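Local coordinates for peroxisomal acyl-coenzyme A oxidase 1 (PDB 1W07), which catalyses the FAD-dependent oxidation of long- and medium-chain acyl-CoAs to 2-trans-enoyl-CoAs, using molecular oxygen and releasing hydrogen peroxide, at residues Gly104-Ala109 and Ser124-Met129; Phe162-Pro167 and Phe204-Arg209; Val182-Val187 and Glu212-Leu217. The protein carries 1 engineered substitution. All blocks are in the same frame, centred on the assembly; numbering follows the deposited sequence.

Interaction 1. Residues Gly104-Ala109 and Ser124-Met129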
loop_
_atom_site.group_PDB
_atom_site.type_symbol
_atom_site.label_atom_id
_atom_site.label_comp_id
_atom_site.label_asym_id
_atom_site.label_seq_id
_atom_site.Cartn_x
_atom_site.Cartn_y
_atom_site.Cartn_z
ATOM N N GLY B 104 19.511 -4.131 -19.113
ATOM C CA GLY B 104 18.505 -3.094 -19.225
ATOM C C GLY B 104 18.947 -1.644 -19.214
ATOM O O GLY B 104 18.222 -0.781 -19.714
ATOM N N MET B 105 20.124 -1.368 -18.664
ATOM C CA MET B 105 20.611 0.010 -18.585
ATOM C C MET B 105 22.054 0.220 -19.044
ATOM O O MET B 105 22.332 1.098 -19.870
ATOM C CB MET B 105 20.469 0.524 -17.147
ATOM C CG MET B 105 19.027 0.602 -16.644
ATOM S SD MET B 105 17.968 1.717 -17.601
ATOM C CE MET B 105 18.180 3.274 -16.654
ATOM N N PHE B 106 22.970 -0.573 -18.499
ATOM C CA PHE B 106 24.380 -0.457 -18.841
ATOM C C PHE B 106 24.589 -0.583 -20.349
ATOM O O PHE B 106 25.206 0.286 -20.964
ATOM C CB PHE B 106 25.180 -1.530 -18.106
ATOM C CG PHE B 106 26.653 -1.474 -18.372
ATOM C CD1 PHE B 106 27.404 -0.379 -17.950
ATOM C CD2 PHE B 106 27.295 -2.515 -19.035
ATOM C CE1 PHE B 106 28.766 -0.319 -18.176
ATOM C CE2 PHE B 106 28.670 -2.466 -19.270
ATOM C CZ PHE B 106 29.406 -1.363 -18.837
ATOM N N VAL B 107 24.065 -1.656 -20.943
ATOM C CA VAL B 107 24.218 -1.866 -22.381
ATOM C C VAL B 107 23.515 -0.794 -23.212
ATOM O O VAL B 107 24.120 -0.194 -24.099
ATOM C CB VAL B 107 23.707 -3.264 -22.788
ATOM C CG1 VAL B 107 23.548 -3.361 -24.298
ATOM C CG2 VAL B 107 24.694 -4.313 -22.307
ATOM N N PRO B 108 22.226 -0.546 -22.943
ATOM C CA PRO B 108 21.487 0.476 -23.692
ATOM C C PRO B 108 22.171 1.848 -23.638
ATOM O O PRO B 108 22.093 2.626 -24.592
ATOM C CB PRO B 108 20.129 0.483 -23.003
ATOM C CG PRO B 108 19.958 -0.965 -22.612
ATOM C CD PRO B 108 21.322 -1.322 -22.073
ATOM N N ALA B 109 22.840 2.138 -22.522
ATOM C CA ALA B 109 23.519 3.421 -22.351
ATOM C C ALA B 109 24.711 3.552 -23.286
ATOM O O ALA B 109 24.888 4.587 -23.931
ATOM C CB ALA B 109 23.976 3.591 -20.903
ATOM N N SER B 124 31.204 -5.544 -26.827
ATOM C CA SER B 124 31.730 -6.877 -27.103
ATOM C C SER B 124 32.012 -7.544 -25.758
ATOM O O SER B 124 31.745 -8.730 -25.572
ATOM C CB SER B 124 33.012 -6.792 -27.930
ATOM O OG SER B 124 34.066 -6.225 -27.169
ATOM N N LEU B 125 32.541 -6.764 -24.819
ATOM C CA LEU B 125 32.836 -7.256 -23.473
ATOM C C LEU B 125 31.544 -7.504 -22.694
ATOM O O LEU B 125 31.368 -8.560 -22.083
ATOM C CB LEU B 125 33.695 -6.240 -22.717
ATOM C CG LEU B 125 35.090 -5.970 -23.279
ATOM C CD1 LEU B 125 35.760 -4.902 -22.435
ATOM C CD2 LEU B 125 35.917 -7.253 -23.288
ATOM N N ALA B 126 30.643 -6.526 -22.727
ATOM C CA ALA B 126 29.370 -6.611 -22.010
ATOM C C ALA B 126 28.482 -7.734 -22.528
ATOM O O ALA B 126 27.887 -8.483 -21.744
ATOM C CB ALA B 126 28.630 -5.276 -22.105
ATOM N N ASN B 127 28.388 -7.857 -23.847
ATOM C CA ASN B 127 27.554 -8.901 -24.420
ATOM C C ASN B 127 28.062 -10.297 -24.100
ATOM O O ASN B 127 27.280 -11.234 -24.027
ATOM C CB ASN B 127 27.427 -8.712 -25.928
ATOM C CG ASN B 127 26.624 -7.483 -26.281
ATOM O OD1 ASN B 127 25.731 -7.083 -25.536
ATOM N ND2 ASN B 127 26.924 -6.884 -27.427
ATOM N N LYS B 128 29.370 -10.432 -23.906
ATOM C CA LYS B 128 29.959 -11.728 -23.577
ATOM C C LYS B 128 30.060 -11.857 -22.061
ATOM O O LYS B 128 30.371 -12.919 -21.525
ATOM C CB LYS B 128 31.342 -11.861 -24.212
ATOM N N MET B 129 29.792 -10.752 -21.376
ATOM C CA MET B 129 29.837 -10.707 -19.921
ATOM C C MET B 129 31.263 -10.820 -19.368
ATOM O O MET B 129 31.459 -11.335 -18.266
ATOM C CB MET B 129 28.974 -11.829 -19.329
ATOM C CG MET B 129 27.525 -11.855 -19.821
ATOM S SD MET B 129 26.382 -10.859 -18.841
ATOM C CE MET B 129 26.764 -11.428 -17.241
#
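The F106 ring presents an edge to the facing helix: its CE2 lies 4.0 Å from A126 CB, and that methyl carbon sits near the ring plane instead of over a face. Elsewhere round the ring, F106 packs on V187 of strand 185-194 and on I131. The second flat group, the N127 amide, touches more lightly, with OD1 4.4 Å from V107 CG2, a marginal van der Waals approach to an apolar methyl. Between these two groups V107 CG2 reaches A126 CB at 4.1 Å, so the single alanine methyl takes both the aromatic edge and the valine branch. F106 CG is anti to the backbone N (chi1 -179°), which carries the ring across the interhelical space; in V107 it is CG2, anti to the carbonyl carbon, that is aimed at A126.

Helices 98-113 and 116-128, joined by a very short connection, form an antiparallel helical hairpin in the N-terminal region of the acyl-CoA oxidase fold. The axes of the two short segments run at 154° and come no closer than 10.6 Å, a wide spacing spanned by F106 and V107 from one side. No hydrogen bond crosses the contact, and 116 Å² is buried in total.

The helix of 104-109 opens into a wider pi-type turn at 104-106 and is kinked at P108, whose N makes no bond to the preceding turn. Helix 116-128 ends in a Schellman motif with M129 at C-prime (phi 70°): Q130 N bonds to L125 O, and M129 N, weakly, to A126 O. H102 NE2 also bonds to A126 O. In the same final turn, K128 O is hydrogen-bonded to Q657 of the second subunit, while on the 104-109 side M105 packs against E424, the inferred catalytic proton acceptor.

Interaction 2. Residues Phe162-Pro167 and Phe204-Arg209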
loop_
_atom_site.group_PDB
_atom_site.type_symbol
_atom_site.label_atom_id
_atom_site.label_comp_id
_atom_site.label_asym_id
_atom_site.label_seq_id
_atom_site.Cartn_x
_atom_site.Cartn_y
_atom_site.Cartn_z
ATOM N N PHE B 162 40.323 11.600 -17.273
ATOM C CA PHE B 162 39.227 12.309 -16.627
ATOM C C PHE B 162 39.304 11.992 -15.142
ATOM O O PHE B 162 39.378 10.831 -14.754
ATOM C CB PHE B 162 37.874 11.856 -17.178
ATOM C CG PHE B 162 37.380 12.684 -18.325
ATOM C CD1 PHE B 162 37.290 12.154 -19.606
ATOM C CD2 PHE B 162 37.000 14.003 -18.116
ATOM C CE1 PHE B 162 36.825 12.927 -20.662
ATOM C CE2 PHE B 162 36.538 14.782 -19.155
ATOM C CZ PHE B 162 36.447 14.247 -20.434
ATOM N N VAL B 163 39.309 13.029 -14.312
ATOM C CA VAL B 163 39.368 12.832 -12.871
ATOM C C VAL B 163 37.949 12.833 -12.303
ATOM O O VAL B 163 37.320 13.886 -12.201
ATOM C CB VAL B 163 40.176 13.949 -12.185
ATOM C CG1 VAL B 163 40.177 13.741 -10.679
ATOM C CG2 VAL B 163 41.606 13.980 -12.736
ATOM N N ILE B 164 37.444 11.650 -11.951
ATOM C CA ILE B 164 36.097 11.513 -11.380
ATOM C C ILE B 164 36.218 11.690 -9.873
ATOM O O ILE B 164 37.045 11.028 -9.239
ATOM C CB ILE B 164 35.515 10.115 -11.658
ATOM C CG1 ILE B 164 35.721 9.745 -13.133
ATOM C CG2 ILE B 164 34.031 10.073 -11.277
ATOM C CD1 ILE B 164 35.031 10.689 -14.134
ATOM N N HIS B 165 35.401 12.571 -9.292
ATOM C CA HIS B 165 35.478 12.805 -7.856
ATOM C C HIS B 165 34.126 13.031 -7.182
ATOM O O HIS B 165 33.188 13.558 -7.787
ATOM C CB HIS B 165 36.385 14.007 -7.565
ATOM C CG HIS B 165 36.735 14.175 -6.119
ATOM N ND1 HIS B 165 37.415 13.215 -5.401
ATOM C CD2 HIS B 165 36.503 15.195 -5.256
ATOM C CE1 HIS B 165 37.594 13.638 -4.161
ATOM N NE2 HIS B 165 37.046 14.835 -4.044
ATOM N N THR B 166 34.041 12.624 -5.919
ATOM C CA THR B 166 32.826 12.788 -5.118
ATOM C C THR B 166 33.081 13.944 -4.151
ATOM O O THR B 166 33.649 13.751 -3.071
ATOM C CB THR B 166 32.511 11.499 -4.325
ATOM O OG1 THR B 166 32.407 10.391 -5.236
ATOM C CG2 THR B 166 31.191 11.651 -3.571
ATOM N N PRO B 167 32.665 15.162 -4.536
ATOM C CA PRO B 167 32.833 16.382 -3.739
ATOM C C PRO B 167 32.454 16.247 -2.264
ATOM O O PRO B 167 33.268 16.541 -1.386
ATOM C CB PRO B 167 31.948 17.390 -4.467
ATOM C CG PRO B 167 32.061 16.959 -5.879
ATOM C CD PRO B 167 31.939 15.454 -5.783
ATOM N N PHE B 204 30.241 8.506 -18.278
ATOM C CA PHE B 204 31.628 8.061 -18.309
ATOM C C PHE B 204 31.736 6.601 -17.854
ATOM O O PHE B 204 31.112 6.203 -16.872
ATOM C CB PHE B 204 32.472 8.934 -17.371
ATOM C CG PHE B 204 32.433 10.403 -17.697
ATOM C CD1 PHE B 204 33.469 10.997 -18.417
ATOM C CD2 PHE B 204 31.354 11.195 -17.294
ATOM C CE1 PHE B 204 33.432 12.358 -18.730
ATOM C CE2 PHE B 204 31.309 12.554 -17.603
ATOM C CZ PHE B 204 32.354 13.138 -18.324
ATOM N N ILE B 205 32.523 5.805 -18.567
ATOM C CA ILE B 205 32.718 4.404 -18.194
ATOM C C ILE B 205 33.833 4.345 -17.165
ATOM O O ILE B 205 34.909 4.896 -17.379
ATOM C CB ILE B 205 33.112 3.541 -19.414
ATOM C CG1 ILE B 205 31.945 3.484 -20.401
ATOM C CG2 ILE B 205 33.523 2.126 -18.963
ATOM C CD1 ILE B 205 32.261 2.766 -21.690
ATOM N N VAL B 206 33.560 3.688 -16.042
ATOM C CA VAL B 206 34.546 3.573 -14.974
ATOM C C VAL B 206 34.625 2.146 -14.441
ATOM O O VAL B 206 33.596 1.519 -14.180
ATOM C CB VAL B 206 34.191 4.489 -13.798
ATOM C CG1 VAL B 206 35.339 4.524 -12.813
ATOM C CG2 VAL B 206 33.848 5.886 -14.311
ATOM N N GLN B 207 35.842 1.629 -14.287
ATOM C CA GLN B 207 36.019 0.280 -13.758
ATOM C C GLN B 207 36.011 0.405 -12.246
ATOM O O GLN B 207 36.730 1.229 -11.678
ATOM C CB GLN B 207 37.342 -0.333 -14.236
ATOM C CG GLN B 207 37.661 -1.663 -13.568
ATOM C CD GLN B 207 38.786 -2.428 -14.251
ATOM O OE1 GLN B 207 39.546 -1.872 -15.044
ATOM N NE2 GLN B 207 38.896 -3.711 -13.936
ATOM N N LEU B 208 35.191 -0.422 -11.607
ATOM C CA LEU B 208 35.023 -0.410 -10.165
ATOM C C LEU B 208 35.820 -1.493 -9.451
ATOM O O LEU B 208 36.397 -1.252 -8.387
ATOM C CB LEU B 208 33.530 -0.573 -9.833
ATOM C CG LEU B 208 32.579 0.385 -10.563
ATOM C CD1 LEU B 208 31.120 0.030 -10.240
ATOM C CD2 LEU B 208 32.898 1.832 -10.169
ATOM N N ARG B 209 35.838 -2.684 -10.038
ATOM C CA ARG B 209 36.526 -3.812 -9.438
ATOM C C ARG B 209 37.451 -4.532 -10.406
ATOM O O ARG B 209 37.222 -4.571 -11.616
ATOM C CB ARG B 209 35.519 -4.831 -8.903
ATOM C CG ARG B 209 34.588 -4.318 -7.813
ATOM C CD ARG B 209 33.540 -5.379 -7.472
ATOM N NE ARG B 209 32.520 -4.878 -6.554
ATOM C CZ ARG B 209 32.654 -4.814 -5.235
ATOM N NH1 ARG B 209 33.774 -5.227 -4.649
ATOM N NH2 ARG B 209 31.660 -4.330 -4.499
#
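F162 and F204 meet as a T-shaped (edge-to-face) pair, the edge of F204 directed at a face of F162. The evidence is consistent: the ring planes stand at 70°, the centroids are 5.0 Å apart, and F204 CE1 lies 3.7 Å above the F162 plane, over its centre. Having F204 CG anti to its carbonyl carbon (chi1 -58°) sends the ring toward strand 162-165. I164 approaches the same ring obliquely, its CD1 4.4 Å from F204 CG, and its CG1 is also 4.4 Å from V206 CG2. Aliphatic contact thus continues the aromatic pair along the strands, more loosely.

The two strands are not paired with each other. Their axes cross at -75° with a closest approach of 10.0 Å, and no hydrogen bond joins them, consistent with strands that face each other across the interior of the domain, here the beta domain in the middle of the acyl-CoA dehydrogenase fold. Strand 161-165 pairs instead with 152-156 and 247-250, and strand 197-207 with 185-194. I249 and M254 touch both phenylalanines.

At the strand end, the Q207 side chain turns onto the chain that follows, NE2 bonding R209 O at 3.0 Å and nearly straight; the donor lies above the carbonyl plane, while the acceptor stays close to the Q207 amide plane. R209 itself packs on V642 of the second subunit.

Interaction 3. Residues Val182-Val187 and Glu212-Leu217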
loop_
_atom_site.group_PDB
_atom_site.type_symbol
_atom_site.label_atom_id
_atom_site.label_comp_id
_atom_site.label_asym_id
_atom_site.label_seq_id
_atom_site.Cartn_x
_atom_site.Cartn_y
_atom_site.Cartn_z
ATOM N N VAL B 182 28.318 -6.753 -7.256
ATOM C CA VAL B 182 28.612 -7.446 -8.500
ATOM C C VAL B 182 29.358 -6.737 -9.614
ATOM O O VAL B 182 30.391 -7.229 -10.069
ATOM C CB VAL B 182 27.315 -8.021 -9.092
ATOM C CG1 VAL B 182 27.613 -8.860 -10.365
ATOM C CG2 VAL B 182 26.620 -8.845 -8.021
ATOM N N SER B 183 28.829 -5.604 -10.067
ATOM C CA SER B 183 29.429 -4.892 -11.178
ATOM C C SER B 183 30.914 -4.623 -11.049
ATOM O O SER B 183 31.409 -4.245 -9.983
ATOM C CB SER B 183 28.693 -3.581 -11.432
ATOM O OG SER B 183 27.398 -3.829 -11.961
ATOM N N THR B 184 31.628 -4.835 -12.149
ATOM C CA THR B 184 33.064 -4.587 -12.186
ATOM C C THR B 184 33.278 -3.230 -12.846
ATOM O O THR B 184 34.290 -2.575 -12.614
ATOM C CB THR B 184 33.818 -5.656 -13.017
ATOM O OG1 THR B 184 33.348 -5.645 -14.374
ATOM C CG2 THR B 184 33.612 -7.038 -12.420
ATOM N N HIS B 185 32.301 -2.822 -13.657
ATOM C CA HIS B 185 32.348 -1.558 -14.379
ATOM C C HIS B 185 31.006 -0.837 -14.251
ATOM O O HIS B 185 30.007 -1.407 -13.799
ATOM C CB HIS B 185 32.629 -1.788 -15.880
ATOM C CG HIS B 185 33.999 -2.318 -16.182
ATOM N ND1 HIS B 185 34.406 -3.585 -15.826
ATOM C CD2 HIS B 185 35.061 -1.739 -16.794
ATOM C CE1 HIS B 185 35.662 -3.762 -16.201
ATOM N NE2 HIS B 185 36.080 -2.656 -16.790
ATOM N N ALA B 186 30.983 0.419 -14.673
ATOM C CA ALA B 186 29.745 1.168 -14.614
ATOM C C ALA B 186 29.758 2.430 -15.442
ATOM O O ALA B 186 30.808 3.030 -15.677
ATOM C CB ALA B 186 29.424 1.524 -13.174
ATOM N N VAL B 187 28.582 2.818 -15.908
ATOM C CA VAL B 187 28.484 4.069 -16.629
ATOM C C VAL B 187 28.168 5.102 -15.546
ATOM O O VAL B 187 27.077 5.086 -14.962
ATOM C CB VAL B 187 27.356 4.048 -17.674
ATOM C CG1 VAL B 187 27.144 5.452 -18.233
ATOM C CG2 VAL B 187 27.723 3.102 -18.799
ATOM N N GLU B 212 40.323 -9.786 -11.772
ATOM C CA GLU B 212 41.072 -10.967 -11.353
ATOM C C GLU B 212 40.655 -11.485 -9.978
ATOM O O GLU B 212 40.588 -12.694 -9.756
ATOM C CB GLU B 212 42.581 -10.694 -11.376
ATOM C CG GLU B 212 43.071 -9.777 -10.283
ATOM C CD GLU B 212 44.565 -9.879 -10.079
ATOM O OE1 GLU B 212 45.049 -10.983 -9.737
ATOM O OE2 GLU B 212 45.259 -8.857 -10.258
ATOM N N ASP B 213 40.368 -10.579 -9.051
ATOM C CA ASP B 213 39.950 -10.984 -7.717
ATOM C C ASP B 213 38.755 -10.179 -7.171
ATOM O O ASP B 213 38.443 -10.259 -5.986
ATOM C CB ASP B 213 41.138 -10.905 -6.747
ATOM C CG ASP B 213 41.691 -9.509 -6.622
ATOM O OD1 ASP B 213 41.070 -8.567 -7.168
ATOM O OD2 ASP B 213 42.746 -9.344 -5.974
ATOM N N HIS B 214 38.100 -9.408 -8.038
ATOM C CA HIS B 214 36.928 -8.620 -7.666
ATOM C C HIS B 214 37.188 -7.521 -6.624
ATOM O O HIS B 214 36.251 -6.882 -6.134
ATOM C CB HIS B 214 35.830 -9.549 -7.141
ATOM C CG HIS B 214 34.438 -9.099 -7.479
ATOM N ND1 HIS B 214 34.022 -8.870 -8.772
ATOM C CD2 HIS B 214 33.354 -8.888 -6.695
ATOM C CE1 HIS B 214 32.742 -8.537 -8.772
ATOM N NE2 HIS B 214 32.311 -8.545 -7.523
ATOM N N SER B 215 38.454 -7.288 -6.288
ATOM C CA SER B 215 38.775 -6.265 -5.308
ATOM C C SER B 215 38.542 -4.873 -5.895
ATOM O O SER B 215 38.830 -4.614 -7.066
ATOM C CB SER B 215 40.231 -6.406 -4.847
ATOM O OG SER B 215 41.129 -6.044 -5.877
ATOM N N PRO B 216 37.977 -3.963 -5.090
ATOM C CA PRO B 216 37.700 -2.598 -5.530
ATOM C C PRO B 216 38.985 -1.912 -5.985
ATOM O O PRO B 216 40.005 -2.007 -5.306
ATOM C CB PRO B 216 37.127 -1.948 -4.277
ATOM C CG PRO B 216 36.427 -3.080 -3.618
ATOM C CD PRO B 216 37.426 -4.199 -3.745
ATOM N N LEU B 217 38.947 -1.224 -7.125
ATOM C CA LEU B 217 40.147 -0.545 -7.610
ATOM C C LEU B 217 40.521 0.609 -6.691
ATOM O O LEU B 217 39.704 1.078 -5.897
ATOM C CB LEU B 217 39.954 -0.024 -9.040
ATOM C CG LEU B 217 39.651 -1.046 -10.148
ATOM C CD1 LEU B 217 40.070 -0.464 -11.493
ATOM C CD2 LEU B 217 40.398 -2.351 -9.886
#
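This contact belongs to the subunit-facing end of the beta domain, where the loop following strand 197-207 folds back against the chain entering strand 185-194. H214 is the residue that bridges the two. The edge of its ring faces V182, with CE1 3.0 Å from V182 O, a close carbon-to-oxygen contact and not a hydrogen bond. NE2 of H214 lies 3.4 Å from V182 O at a poor angle, and its hydrogen bond goes instead to K181 O. V182 takes part through its backbone, since its CB is directed away from the loop. From the same segment as V182, T184 CG2 comes to the edge of the imidazole, 4.0 Å from H214 CE1, the two side chains crossing at about a right angle.

The loop contains an Asx turn around this residue. D213 OD1 accepts from S215 N at 3.0 Å and from S215 OG at 2.8 Å, both arriving from the same face of the carboxylate plane. Inside that turn H214 has a positive phi (64°), and an unstaggered chi1 of -146° accompanies the setting of its ring edge against V182 and T184.

Within 182-187, T184 OG1 and H185 ND1 are 2.7 Å apart and hydrogen-bonded, the oxygen lying in the plane of the H185 ring; T184 OG1 is also bonded to I132 N. The second subunit covers the site: its Y647 stacks on the H214 ring, its R652 bonds E212 O, and its L651 and L655 pack on V182 and T184.

All three contacts are buried, but interaction 2 alone lies wholly between sheet strands, with every touching residue buried and apolar, whereas interaction 1 has the exposed N127 at its margin and interaction 3 sets a histidine edge against a backbone carbonyl and a threonine methyl, with no hydrogen bond across. Interaction 2 holds strand 197-207 and interaction 3 its sheet neighbour 185-194, and a probable backbone hydrogen bond from L217 N to L208 O joins their segments directly. Interaction 1, from the helical N-terminal region, reaches strand 185-194 also through F106 CE1, 4.0 Å from A186 CA. The second subunit reaches all three sites, most extensively interaction 3.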